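DNA ligase D 3'-phosphoesterase domain-containing protein (Methanocella paludicola, PDB 5DMP) probably trims blocked 3' ends of DNA, removing 3'-phosphates and terminal ribonucleotides, to prepare breaks for archaeal non-homologous end joining. Local coordinates at residues 6-12 and 73-79; 23-28 and 54-58. All blocks are in the same frame, centred on the assembly; numbering follows the deposited sequence.

Interaction 1. Residues 6-12 and 73-79; sequences YVIQKHD and TVMVWDI. With VN4 (oxido(dioxo)vanadium), chain J.
The Lys10 side chain slants past Trp77 on one face of an antiparallel strand pair. Lys10 CB lies 3.7 Å from Trp77 CB, and Lys10 CD meets the five-membered part of the indole at CD1. With CG anti to the backbone N (chi1 -177°) and the rest of the chain extended, the lysine methylenes pass the ring and bring the amine near the indole nitrogen. One water accepts from both Lys10 NZ and Trp77 NE1, each at 3.0 Å. Ile8 runs beside the benzene part of the indole, with its CG2 3.8 Å from Trp77 CE3. Tyr18 meets the indole edge-to-face and Lys114 adds a cation-pi contact.

Tyr6 takes a polar route. Its OH donates to Asp78 OD2 over 2.7 Å, on the anti side of the carboxylate and 30° out of its plane. The carboxylate stands nearly perpendicular to the ring (84°), and OD2 lies at the ring edge, in plane. Backbone N atoms of Lys113 and Leu115 also donate to this carboxylate.

A classic beta bulge shifts the register by one residue: Trp77 N and Asp78 N both donate to Ile8 O, at 2.8 and 3.0 Å. On the other face, Val74 CG2 sits 3.8 Å from the His11 ring centroid, a CH-pi contact. His11 ND1 pairs with Asp19, close to the bound magnesium and vanadium group.

The chemistry is thus split by face. One side packs the indole against aliphatic chains and holds a buried carboxylate with three good donors, which probably stays ionised. The other side helps shape the ligand pocket.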
loop_
_atom_site.group_PDB
_atom_site.type_symbol
_atom_site.label_atom_id
_atom_site.label_comp_id
_atom_site.label_asym_id
_atom_site.label_seq_id
_atom_site.Cartn_x
_atom_site.Cartn_y
_atom_site.Cartn_z
ATOM N N TYR A 6 6.744 3.553 -3.719
ATOM C CA TYR A 6 5.710 2.846 -2.891
ATOM C C TYR A 6 5.131 3.961 -2.012
ATOM O O TYR A 6 5.886 4.838 -1.467
ATOM C CB TYR A 6 6.454 1.765 -2.059
ATOM C CG TYR A 6 5.925 1.662 -0.666
ATOM C CD1 TYR A 6 4.627 1.122 -0.448
ATOM C CD2 TYR A 6 6.677 2.095 0.424
ATOM C CE1 TYR A 6 4.075 1.055 0.845
ATOM C CE2 TYR A 6 6.142 2.043 1.749
ATOM C CZ TYR A 6 4.855 1.510 1.950
ATOM O OH TYR A 6 4.352 1.441 3.246
ATOM N N VAL A 7 3.809 3.994 -1.887
ATOM C CA VAL A 7 3.169 4.937 -0.955
ATOM C C VAL A 7 1.912 4.283 -0.378
ATOM O O VAL A 7 1.250 3.466 -1.051
ATOM C CB VAL A 7 2.805 6.263 -1.717
ATOM C CG1 VAL A 7 1.910 5.983 -2.948
ATOM C CG2 VAL A 7 2.194 7.319 -0.743
ATOM N N ILE A 8 1.576 4.639 0.857
ATOM C CA ILE A 8 0.278 4.334 1.405
ATOM C C ILE A 8 -0.298 5.660 1.874
ATOM O O ILE A 8 0.348 6.413 2.676
ATOM C CB ILE A 8 0.380 3.384 2.652
ATOM C CG1 ILE A 8 0.820 1.956 2.148
ATOM C CG2 ILE A 8 -1.008 3.368 3.354
ATOM C CD1 ILE A 8 1.051 0.859 3.241
ATOM N N GLN A 9 -1.517 5.929 1.433
ATOM C CA GLN A 9 -2.229 7.102 1.965
ATOM C C GLN A 9 -3.316 6.588 2.894
ATOM O O GLN A 9 -3.995 5.600 2.579
ATOM C CB GLN A 9 -2.800 7.916 0.835
ATOM C CG GLN A 9 -1.700 8.835 0.231
ATOM C CD GLN A 9 -1.872 9.141 -1.227
ATOM O OE1 GLN A 9 -2.138 8.267 -2.071
ATOM N NE2 GLN A 9 -1.635 10.426 -1.576
ATOM N N LYS A 10 -3.443 7.235 4.049
ATOM C CA LYS A 10 -4.537 6.903 4.988
ATOM C C LYS A 10 -5.660 7.861 4.617
ATOM O O LYS A 10 -5.457 9.101 4.443
ATOM C CB LYS A 10 -4.057 7.056 6.453
ATOM C CG LYS A 10 -5.144 6.653 7.477
ATOM C CD LYS A 10 -4.545 6.771 8.893
ATOM C CE LYS A 10 -5.602 6.408 9.976
ATOM N NZ LYS A 10 -4.942 6.627 11.302
ATOM N N HIS A 11 -6.879 7.314 4.458
ATOM C CA HIS A 11 -7.877 8.037 3.771
ATOM C C HIS A 11 -9.155 7.979 4.580
ATOM O O HIS A 11 -9.770 6.911 4.757
ATOM C CB HIS A 11 -8.074 7.440 2.390
ATOM C CG HIS A 11 -8.815 8.344 1.465
ATOM N ND1 HIS A 11 -8.721 8.241 0.096
ATOM C CD2 HIS A 11 -9.656 9.370 1.715
ATOM C CE1 HIS A 11 -9.460 9.190 -0.457
ATOM N NE2 HIS A 11 -10.050 9.876 0.506
ATOM N N ASP A 12 -9.531 9.111 5.115
ATOM C CA ASP A 12 -10.787 9.177 5.862
ATOM C C ASP A 12 -11.860 9.632 4.900
ATOM O O ASP A 12 -12.002 10.834 4.661
ATOM C CB ASP A 12 -10.646 10.160 7.027
ATOM C CG ASP A 12 -11.738 10.005 8.064
ATOM O OD1 ASP A 12 -12.432 8.960 8.084
ATOM O OD2 ASP A 12 -11.866 10.933 8.884
ATOM N N THR A 73 -10.388 13.200 3.726
ATOM C CA THR A 73 -9.048 13.681 4.133
ATOM C C THR A 73 -8.059 12.617 3.746
ATOM O O THR A 73 -8.293 11.465 3.988
ATOM C CB THR A 73 -8.960 13.852 5.642
ATOM O OG1 THR A 73 -10.039 14.686 6.054
ATOM C CG2 THR A 73 -7.662 14.581 6.006
ATOM N N VAL A 74 -6.950 13.040 3.146
ATOM C CA VAL A 74 -5.928 12.138 2.660
ATOM C C VAL A 74 -4.627 12.490 3.350
ATOM O O VAL A 74 -4.180 13.655 3.304
ATOM C CB VAL A 74 -5.722 12.305 1.149
ATOM C CG1 VAL A 74 -4.607 11.389 0.627
ATOM C CG2 VAL A 74 -7.067 12.054 0.431
ATOM N N MET A 75 -4.040 11.489 3.988
ATOM C CA MET A 75 -2.765 11.626 4.663
ATOM C C MET A 75 -1.740 10.766 3.963
ATOM O O MET A 75 -2.046 9.617 3.622
ATOM C CB MET A 75 -2.912 11.098 6.108
ATOM C CG MET A 75 -1.549 10.850 6.767
ATOM S SD MET A 75 -1.668 9.989 8.360
ATOM C CE MET A 75 -2.629 11.182 9.326
ATOM N N VAL A 76 -0.515 11.249 3.787
ATOM C CA VAL A 76 0.533 10.397 3.242
ATOM C C VAL A 76 1.069 9.673 4.451
ATOM O O VAL A 76 1.794 10.228 5.283
ATOM C CB VAL A 76 1.650 11.183 2.485
ATOM C CG1 VAL A 76 2.733 10.194 2.041
ATOM C CG2 VAL A 76 0.989 11.830 1.239
ATOM N N TRP A 77 0.643 8.422 4.571
ATOM C CA TRP A 77 0.856 7.639 5.763
ATOM C C TRP A 77 2.220 6.928 5.758
ATOM O O TRP A 77 2.833 6.768 6.811
ATOM C CB TRP A 77 -0.384 6.690 5.981
ATOM C CG TRP A 77 -0.303 5.851 7.258
ATOM C CD1 TRP A 77 -0.838 6.163 8.506
ATOM C CD2 TRP A 77 0.329 4.540 7.398
ATOM N NE1 TRP A 77 -0.584 5.084 9.398
ATOM C CE2 TRP A 77 0.159 4.127 8.753
ATOM C CE3 TRP A 77 1.042 3.706 6.515
ATOM C CZ2 TRP A 77 0.660 2.885 9.228
ATOM C CZ3 TRP A 77 1.544 2.460 6.971
ATOM C CH2 TRP A 77 1.346 2.084 8.353
ATOM N N ASP A 78 2.724 6.464 4.587
ATOM C CA ASP A 78 4.069 5.964 4.505
ATOM C C ASP A 78 4.502 6.169 3.064
ATOM O O ASP A 78 3.647 6.261 2.172
ATOM C CB ASP A 78 4.152 4.436 4.796
ATOM C CG ASP A 78 5.569 3.972 5.045
ATOM O OD1 ASP A 78 6.473 4.825 5.288
ATOM O OD2 ASP A 78 5.893 2.724 5.017
ATOM N N ILE A 79 5.788 6.332 2.834
ATOM C CA ILE A 79 6.261 6.550 1.458
ATOM C C ILE A 79 7.724 6.055 1.387
ATOM O O ILE A 79 8.470 5.979 2.394
ATOM C CB ILE A 79 6.126 8.051 1.048
ATOM C CG1 ILE A 79 6.237 8.200 -0.488
ATOM C CG2 ILE A 79 7.214 8.872 1.813
ATOM C CD1 ILE A 79 5.720 9.557 -0.992
HETATM V V VN4 J . -7.894 8.451 -4.043
HETATM O O1 VN4 J . -8.130 9.501 -5.632
HETATM O O2 VN4 J . -7.380 9.650 -2.616
HETATM O O3 VN4 J . -8.157 6.572 -4.047
HETATM O O HOH W 1 -2.738 4.591 11.416
HETATM O O HOH W 2 -10.728 13.660 8.478
#

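Interaction 2. Residues 23-28 and 54-58; sequences EMGGVL and PIGYA. With VN4 (oxido(dioxo)vanadium), chain J.
Tyr57 OH donates to O2 of the vanadium group over 2.7 Å, and O2 lies at the edge of the tyrosine ring, near its plane. Ile55 and Ala58 of its 3-10 segment, with Pro54 just before, pack against the hairpin 23-28. A water ties the two backbones. It donates to Gly26 O at 2.9 Å and accepts from Ile55 N at 2.8 Å.

Leu28 fits its methyls against the start of the 3-10 turn. Its CD1 lies 3.3 Å from Pro54 O and 4.0 Å from Ala58 CB. Its CD2 meets Ile55 CG1 at 4.2 Å, the two side chains crossing at about a right angle. With an alanine in place of Leu28 both methyls go, which would probably open a gap beside Pro54 O and Ala58 CB and remove a support of Ile55.

Ile55 extends CD1 to the turn, where it makes van der Waals contact with Glu23 OE2 at 3.4 Å. The extended Glu23 chain carries the carboxylate to Ile55, and OE1 is held by His3 ND1 and Ile5 N. The type I' turn from Met24 to Val27 joins strands 16-24 and 27-33. Met24 packs on helix 97-103, while Ile55 and Ala58 rest on strand 5-12.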
loop_
_atom_site.group_PDB
_atom_site.type_symbol
_atom_site.label_atom_id
_atom_site.label_comp_id
_atom_site.label_asym_id
_atom_site.label_seq_id
_atom_site.Cartn_x
_atom_site.Cartn_y
_atom_site.Cartn_z
ATOM N N GLU A 23 4.442 2.111 -8.001
ATOM C CA GLU A 23 4.745 2.635 -9.374
ATOM C C GLU A 23 5.112 1.528 -10.331
ATOM O O GLU A 23 6.083 0.770 -10.077
ATOM C CB GLU A 23 5.881 3.583 -9.250
ATOM C CG GLU A 23 6.267 4.172 -10.631
ATOM C CD GLU A 23 7.452 5.118 -10.576
ATOM O OE1 GLU A 23 7.951 5.498 -9.481
ATOM O OE2 GLU A 23 7.859 5.542 -11.676
ATOM N N MET A 24 4.366 1.430 -11.436
ATOM C CA MET A 24 4.820 0.624 -12.581
ATOM C C MET A 24 4.185 1.110 -13.885
ATOM O O MET A 24 3.077 1.702 -13.871
ATOM C CB MET A 24 4.510 -0.862 -12.377
ATOM C CG MET A 24 3.109 -1.233 -11.912
ATOM S SD MET A 24 2.867 -2.981 -11.415
ATOM C CE MET A 24 2.861 -2.985 -9.620
ATOM N N GLY A 25 4.895 0.895 -15.001
ATOM C CA GLY A 25 4.378 1.309 -16.320
ATOM C C GLY A 25 3.896 2.758 -16.373
ATOM O O GLY A 25 2.863 3.068 -16.994
ATOM N N GLY A 26 4.626 3.618 -15.677
ATOM C CA GLY A 26 4.433 5.051 -15.648
ATOM C C GLY A 26 3.291 5.568 -14.795
ATOM O O GLY A 26 2.974 6.712 -14.888
ATOM N N VAL A 27 2.644 4.745 -13.978
ATOM C CA VAL A 27 1.522 5.249 -13.149
ATOM C C VAL A 27 1.666 4.608 -11.745
ATOM O O VAL A 27 2.532 3.778 -11.574
ATOM C CB VAL A 27 0.137 4.855 -13.696
ATOM C CG1 VAL A 27 -0.117 5.527 -15.076
ATOM C CG2 VAL A 27 -0.055 3.350 -13.756
ATOM N N LEU A 28 0.762 4.943 -10.832
ATOM C CA LEU A 28 0.735 4.282 -9.524
ATOM C C LEU A 28 -0.445 3.299 -9.571
ATOM O O LEU A 28 -1.615 3.704 -9.553
ATOM C CB LEU A 28 0.450 5.371 -8.443
ATOM C CG LEU A 28 1.592 6.392 -8.303
ATOM C CD1 LEU A 28 1.286 7.396 -7.160
ATOM C CD2 LEU A 28 2.972 5.803 -8.056
ATOM N N PRO A 54 -1.753 9.225 -11.049
ATOM C CA PRO A 54 -0.517 9.781 -11.552
ATOM C C PRO A 54 0.620 9.686 -10.472
ATOM O O PRO A 54 0.348 9.777 -9.275
ATOM C CB PRO A 54 -0.878 11.273 -11.822
ATOM C CG PRO A 54 -2.069 11.571 -10.953
ATOM C CD PRO A 54 -2.790 10.229 -10.725
ATOM N N ILE A 55 1.836 9.529 -10.920
ATOM C CA ILE A 55 3.023 9.461 -10.023
ATOM C C ILE A 55 3.057 10.623 -9.047
ATOM O O ILE A 55 3.330 10.403 -7.863
ATOM C CB ILE A 55 4.322 9.311 -10.831
ATOM C CG1 ILE A 55 4.407 7.869 -11.366
ATOM C CG2 ILE A 55 5.551 9.642 -9.963
ATOM C CD1 ILE A 55 5.437 7.726 -12.457
ATOM N N GLY A 56 2.689 11.843 -9.476
ATOM C CA GLY A 56 2.761 12.991 -8.570
ATOM C C GLY A 56 1.734 12.973 -7.424
ATOM O O GLY A 56 1.919 13.653 -6.417
ATOM N N TYR A 57 0.670 12.156 -7.538
ATOM C CA TYR A 57 -0.264 11.956 -6.415
ATOM C C TYR A 57 0.349 11.315 -5.169
ATOM O O TYR A 57 -0.212 11.419 -4.058
ATOM C CB TYR A 57 -1.431 11.072 -6.912
ATOM C CG TYR A 57 -2.665 11.212 -6.104
ATOM C CD1 TYR A 57 -3.494 12.314 -6.281
ATOM C CD2 TYR A 57 -3.021 10.266 -5.125
ATOM C CE1 TYR A 57 -4.692 12.447 -5.546
ATOM C CE2 TYR A 57 -4.171 10.429 -4.342
ATOM C CZ TYR A 57 -5.017 11.519 -4.593
ATOM O OH TYR A 57 -6.175 11.691 -3.912
ATOM N N ALA A 58 1.511 10.687 -5.313
ATOM C CA ALA A 58 2.137 10.030 -4.118
ATOM C C ALA A 58 2.367 10.968 -2.913
ATOM O O ALA A 58 2.366 10.541 -1.745
ATOM C CB ALA A 58 3.452 9.395 -4.522
HETATM V V VN4 J . -7.894 8.451 -4.043
HETATM O O1 VN4 J . -8.130 9.501 -5.632
HETATM O O2 VN4 J . -7.380 9.650 -2.616
HETATM O O3 VN4 J . -8.157 6.572 -4.047
HETATM O O HOH W 3 1.932 9.188 -13.722
#

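In the fold
Interaction 1 is buried and joins two long strands of the sheet by a ladder of backbone bonds. Interaction 2 is only partly buried. It sets a hairpin turn against a 3-10 segment by van der Waals contacts of Leu28 and Ile55 and one bridging water, and it is nested in the chain loop that interaction 1 closes. Their centres are about 14 Å apart, yet they touch. Gln9 NE2 probably donates to Tyr57 O at 3.0 Å, and Val7, Val76 and Ile79 pack on Ala58 O. Both reach the vanadium site. Residues 6-12 and 73-79 bring His11 and Val74 from the sheet, and residues 54-58 bring Tyr57 from the loop.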